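Local coordinates for small archaeal modifier protein 1 (Haloferax volcanii DS2, PDB 4HRO) that is attached covalently to lysines of target proteins as a ubiquitin-like modifier and also carries sulfur for molybdenum cofactor biosynthesis, at residues L56-A68 / T75-V87. Numbering follows the deposited sequence. Where two conformers were deposited one is given.
Sequences LYDHINVLRNGEA and TAAGDELALFPPV. With CA (calcium ion), chain C; CA (calcium ion), chain D.
R64 and L81 form a non-hydrogen-bonded pair where strands 61-64 and 80-84 of the ubiquitin-like beta-grasp sheet run antiparallel, 170° between their directions. N61 with F84 and L63 with A82 are the hydrogen-bonded pairs; N65 N, bonded to E80 O, extends the ladder one residue past the end of strand 61-64. Strand 80-84 is central, with strand 2-8 on its other flank. V62 and L83 face helix 31-41, V62 CG2 lying alongside L83 CD1 at 3.8 Å; I60 CG2 meets the same methyl at 3.6 Å. On the other face L63 CD1 approaches CE2 of F84, a residue whose ring stacks with that of F9. The R64 side chain leaves with CG anti to the backbone N (chi1 175°) and stays extended to NE, which carries it along to D79. R64 CB and CG pass L81 CD2, the R64 CG at 3.8 Å from it; CD nears D79 OD2, and NE donates to that oxygen at 2.8 Å in a salt bridge. T75 CA lies over one guanidinium face and A76 CB at the edge, while NH2 adds weak bonds to both D79 oxygens. With an alanine here the D79 carboxylate would probably lose its charge partner and turn more freely. A76 N also donates to D79 OD2, at 2.8 Å, reaching it from the face of the carboxylate plane opposite to R64 NE.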
loop_
_atom_site.group_PDB
_atom_site.type_symbol
_atom_site.label_atom_id
_atom_site.label_comp_id
_atom_site.label_asym_id
_atom_site.label_seq_id
_atom_site.Cartn_x
_atom_site.Cartn_y
_atom_site.Cartn_z
ATOM N N LEU A 56 3.349 -10.664 -1.779
ATOM C CA LEU A 56 2.717 -9.796 -2.748
ATOM C C LEU A 56 2.505 -10.552 -4.053
ATOM O O LEU A 56 3.407 -11.260 -4.506
ATOM C CB LEU A 56 3.625 -8.574 -2.950
ATOM C CG LEU A 56 3.101 -7.358 -3.684
ATOM C CD1 LEU A 56 1.975 -6.695 -2.923
ATOM C CD2 LEU A 56 4.244 -6.373 -3.890
ATOM N N TYR A 57 1.324 -10.432 -4.659
ATOM C CA TYR A 57 1.102 -11.066 -5.949
ATOM C C TYR A 57 2.055 -10.502 -6.980
ATOM O O TYR A 57 2.396 -9.320 -6.947
ATOM C CB TYR A 57 -0.295 -10.811 -6.493
ATOM C CG TYR A 57 -1.434 -11.516 -5.791
ATOM C CD1 TYR A 57 -1.519 -12.907 -5.726
ATOM C CD2 TYR A 57 -2.463 -10.771 -5.219
ATOM C CE1 TYR A 57 -2.602 -13.533 -5.077
ATOM C CE2 TYR A 57 -3.530 -11.378 -4.596
ATOM C CZ TYR A 57 -3.587 -12.748 -4.514
ATOM O OH TYR A 57 -4.660 -13.369 -3.932
ATOM N N ASP A 58 2.430 -11.347 -7.933
ATOM C CA ASP A 58 3.254 -10.915 -9.069
ATOM C C ASP A 58 2.600 -9.745 -9.794
ATOM O O ASP A 58 1.383 -9.690 -9.958
ATOM C CB ASP A 58 3.455 -12.059 -10.084
ATOM C CG ASP A 58 4.227 -13.244 -9.520
ATOM O OD1 ASP A 58 4.905 -13.114 -8.481
ATOM O OD2 ASP A 58 4.167 -14.326 -10.148
ATOM N N HIS A 59 3.426 -8.810 -10.223
ATOM C CA HIS A 59 3.012 -7.744 -11.117
ATOM C C HIS A 59 2.253 -6.601 -10.458
ATOM O O HIS A 59 1.930 -5.641 -11.152
ATOM C CB HIS A 59 2.221 -8.268 -12.331
ATOM C CG HIS A 59 2.867 -9.426 -13.023
ATOM N ND1 HIS A 59 4.130 -9.353 -13.561
ATOM C CD2 HIS A 59 2.422 -10.683 -13.272
ATOM C CE1 HIS A 59 4.440 -10.514 -14.112
ATOM N NE2 HIS A 59 3.421 -11.339 -13.951
ATOM N N ILE A 60 1.964 -6.669 -9.155
ATOM C CA ILE A 60 1.433 -5.494 -8.470
ATOM C C ILE A 60 2.536 -4.462 -8.422
ATOM O O ILE A 60 3.678 -4.788 -8.108
ATOM C CB ILE A 60 0.972 -5.827 -7.061
ATOM C CG1 ILE A 60 -0.310 -6.639 -7.149
ATOM C CG2 ILE A 60 0.759 -4.529 -6.217
ATOM C CD1 ILE A 60 -0.855 -7.079 -5.820
ATOM N N ASN A 61 2.207 -3.214 -8.732
ATOM C CA ASN A 61 3.207 -2.155 -8.777
ATOM C C ASN A 61 3.000 -1.158 -7.639
ATOM O O ASN A 61 2.044 -0.377 -7.640
ATOM C CB ASN A 61 3.207 -1.439 -10.135
ATOM C CG ASN A 61 3.677 -2.338 -11.276
ATOM O OD1 ASN A 61 4.268 -3.390 -11.046
ATOM N ND2 ASN A 61 3.419 -1.918 -12.509
ATOM N N VAL A 62 3.935 -1.190 -6.689
ATOM C CA VAL A 62 3.942 -0.331 -5.527
ATOM C C VAL A 62 4.894 0.814 -5.827
ATOM O O VAL A 62 6.062 0.572 -6.157
ATOM C CB VAL A 62 4.434 -1.102 -4.295
ATOM C CG1 VAL A 62 4.415 -0.200 -3.089
ATOM C CG2 VAL A 62 3.595 -2.354 -4.050
ATOM N N LEU A 63 4.421 2.051 -5.708
ATOM C CA LEU A 63 5.250 3.230 -5.888
ATOM C C LEU A 63 5.333 4.027 -4.611
ATOM O O LEU A 63 4.360 4.116 -3.844
ATOM C CB LEU A 63 4.716 4.142 -6.987
ATOM C CG LEU A 63 4.431 3.549 -8.351
ATOM C CD1 LEU A 63 4.043 4.672 -9.307
ATOM C CD2 LEU A 63 5.578 2.760 -8.900
ATOM N N ARG A 64 6.495 4.637 -4.401
ATOM C CA ARG A 64 6.705 5.609 -3.344
ATOM C C ARG A 64 7.164 6.902 -4.015
ATOM O O ARG A 64 8.212 6.929 -4.683
ATOM C CB ARG A 64 7.781 5.131 -2.363
ATOM C CG ARG A 64 8.107 6.156 -1.314
ATOM C CD ARG A 64 9.253 5.756 -0.440
ATOM N NE ARG A 64 9.417 6.755 0.609
ATOM C CZ ARG A 64 10.583 7.166 1.100
ATOM N NH1 ARG A 64 11.747 6.673 0.669
ATOM N NH2 ARG A 64 10.578 8.092 2.052
ATOM N N ASN A 65 6.391 7.974 -3.871
ATOM C CA ASN A 65 6.709 9.263 -4.461
ATOM C C ASN A 65 7.057 9.120 -5.942
ATOM O O ASN A 65 8.011 9.720 -6.434
ATOM C CB ASN A 65 7.814 9.948 -3.654
ATOM C CG ASN A 65 7.451 10.128 -2.190
ATOM O OD1 ASN A 65 8.285 9.966 -1.294
ATOM N ND2 ASN A 65 6.214 10.466 -1.940
ATOM N N GLY A 66 6.254 8.341 -6.653
ATOM C CA GLY A 66 6.336 8.225 -8.107
ATOM C C GLY A 66 7.358 7.233 -8.633
ATOM O O GLY A 66 7.481 7.085 -9.845
ATOM N N GLU A 67 8.093 6.547 -7.763
ATOM C CA GLU A 67 9.112 5.579 -8.195
ATOM C C GLU A 67 8.787 4.200 -7.646
ATOM O O GLU A 67 8.334 4.079 -6.499
ATOM C CB GLU A 67 10.495 5.998 -7.685
ATOM C CG GLU A 67 10.954 7.400 -8.086
ATOM C CD GLU A 67 12.341 7.733 -7.541
ATOM O OE1 GLU A 67 12.467 8.713 -6.767
ATOM O OE2 GLU A 67 13.304 7.006 -7.871
ATOM N N ALA A 68 9.005 3.158 -8.449
ATOM C CA ALA A 68 8.816 1.790 -7.985
ATOM C C ALA A 68 9.596 1.564 -6.695
ATOM O O ALA A 68 10.762 1.951 -6.597
ATOM C CB ALA A 68 9.251 0.788 -9.069
ATOM N N THR A 75 9.918 4.679 4.553
ATOM C CA THR A 75 8.851 5.636 4.323
ATOM C C THR A 75 9.117 6.868 5.167
ATOM O O THR A 75 9.900 6.833 6.118
ATOM C CB THR A 75 7.455 5.079 4.692
ATOM O OG1 THR A 75 7.395 4.774 6.092
ATOM C CG2 THR A 75 7.103 3.876 3.857
ATOM N N ALA A 76 8.417 7.949 4.856
ATOM C CA ALA A 76 8.545 9.195 5.598
ATOM C C ALA A 76 7.226 9.946 5.608
ATOM O O ALA A 76 6.403 9.800 4.715
ATOM C CB ALA A 76 9.646 10.048 4.991
ATOM N N ALA A 77 7.055 10.783 6.621
ATOM C CA ALA A 77 5.908 11.663 6.714
ATOM C C ALA A 77 5.707 12.424 5.418
ATOM O O ALA A 77 6.660 12.931 4.829
ATOM C CB ALA A 77 6.096 12.627 7.865
ATOM N N GLY A 78 4.455 12.459 4.972
ATOM C CA GLY A 78 4.094 13.162 3.748
ATOM C C GLY A 78 4.213 12.324 2.486
ATOM O O GLY A 78 3.904 12.804 1.397
ATOM N N ASP A 79 4.643 11.065 2.587
ATOM C CA ASP A 79 4.823 10.243 1.398
ATOM C C ASP A 79 3.500 10.047 0.654
ATOM O O ASP A 79 2.418 9.986 1.250
ATOM C CB ASP A 79 5.376 8.857 1.738
ATOM C CG ASP A 79 6.876 8.800 1.865
ATOM O OD1 ASP A 79 7.586 9.779 1.579
ATOM O OD2 ASP A 79 7.340 7.708 2.257
ATOM N N GLU A 80 3.629 9.936 -0.661
ATOM C CA GLU A 80 2.572 9.606 -1.587
ATOM C C GLU A 80 2.852 8.201 -2.100
ATOM O O GLU A 80 3.743 7.996 -2.944
ATOM C CB GLU A 80 2.568 10.616 -2.738
ATOM C CG GLU A 80 2.242 12.004 -2.233
ATOM C CD GLU A 80 2.428 13.106 -3.250
ATOM O OE1 GLU A 80 3.041 12.915 -4.305
ATOM O OE2 GLU A 80 1.988 14.238 -3.014
ATOM N N LEU A 81 2.122 7.226 -1.571
ATOM C CA LEU A 81 2.288 5.826 -1.944
ATOM C C LEU A 81 1.181 5.467 -2.911
ATOM O O LEU A 81 0.060 5.957 -2.785
ATOM C CB LEU A 81 2.225 4.940 -0.686
ATOM C CG LEU A 81 3.192 5.344 0.441
ATOM C CD1 LEU A 81 3.008 4.408 1.642
ATOM C CD2 LEU A 81 4.633 5.394 -0.013
ATOM N N ALA A 82 1.465 4.602 -3.869
ATOM C CA ALA A 82 0.466 4.194 -4.863
ATOM C C ALA A 82 0.502 2.693 -5.050
ATOM O O ALA A 82 1.580 2.076 -5.064
ATOM C CB ALA A 82 0.677 4.901 -6.198
ATOM N N LEU A 83 -0.675 2.108 -5.218
ATOM C CA LEU A 83 -0.831 0.685 -5.383
ATOM C C LEU A 83 -1.651 0.426 -6.637
ATOM O O LEU A 83 -2.861 0.737 -6.680
ATOM C CB LEU A 83 -1.535 0.105 -4.160
ATOM C CG LEU A 83 -1.546 -1.412 -4.020
ATOM C CD1 LEU A 83 -0.151 -1.952 -3.851
ATOM C CD2 LEU A 83 -2.400 -1.846 -2.843
ATOM N N PHE A 84 -1.000 -0.140 -7.654
ATOM C CA PHE A 84 -1.664 -0.476 -8.905
ATOM C C PHE A 84 -1.763 -1.978 -9.039
ATOM O O PHE A 84 -0.789 -2.693 -8.824
ATOM C CB PHE A 84 -0.876 0.052 -10.117
ATOM C CG PHE A 84 -0.877 1.544 -10.265
ATOM C CD1 PHE A 84 -1.870 2.166 -10.985
ATOM C CD2 PHE A 84 0.140 2.316 -9.743
ATOM C CE1 PHE A 84 -1.872 3.532 -11.158
ATOM C CE2 PHE A 84 0.138 3.683 -9.910
ATOM C CZ PHE A 84 -0.867 4.285 -10.621
ATOM N N PRO A 85 -2.932 -2.469 -9.455
ATOM C CA PRO A 85 -3.008 -3.877 -9.816
ATOM C C PRO A 85 -2.172 -4.174 -11.076
ATOM O O PRO A 85 -1.722 -3.268 -11.769
ATOM C CB PRO A 85 -4.503 -4.103 -10.030
ATOM C CG PRO A 85 -5.009 -2.776 -10.478
ATOM C CD PRO A 85 -4.158 -1.729 -9.799
ATOM N N PRO A 86 -1.961 -5.454 -11.379
ATOM C CA PRO A 86 -1.174 -5.836 -12.551
ATOM C C PRO A 86 -1.671 -5.195 -13.842
ATOM O O PRO A 86 -2.882 -5.077 -14.041
ATOM C CB PRO A 86 -1.375 -7.352 -12.617
ATOM C CG PRO A 86 -1.576 -7.744 -11.206
ATOM C CD PRO A 86 -2.389 -6.627 -10.596
ATOM N N VAL A 87 -0.737 -4.792 -14.696
ATOM C CA VAL A 87 -1.084 -4.308 -16.026
ATOM C C VAL A 87 -1.495 -5.500 -16.899
ATOM O O VAL A 87 -0.855 -6.546 -16.874
ATOM C CB VAL A 87 0.087 -3.550 -16.668
ATOM C CG1 VAL A 87 -0.248 -3.171 -18.097
ATOM C CG2 VAL A 87 0.432 -2.306 -15.859
HETATM CA CA CA C . 2.682 15.297 -5.032
HETATM CA CA CA D . 10.889 6.429 8.203
HETATM O O HOH W 1 2.052 -4.793 -13.769
HETATM O O HOH W 2 3.707 7.255 -5.702
HETATM O O HOH W 3 8.457 5.982 8.438
HETATM O O HOH W 4 10.984 4.161 7.441
HETATM O O HOH W 5 4.540 14.743 -6.433
HETATM O O HOH W 6 10.801 8.649 8.969
HETATM O O HOH W 7 13.054 5.870 9.165
#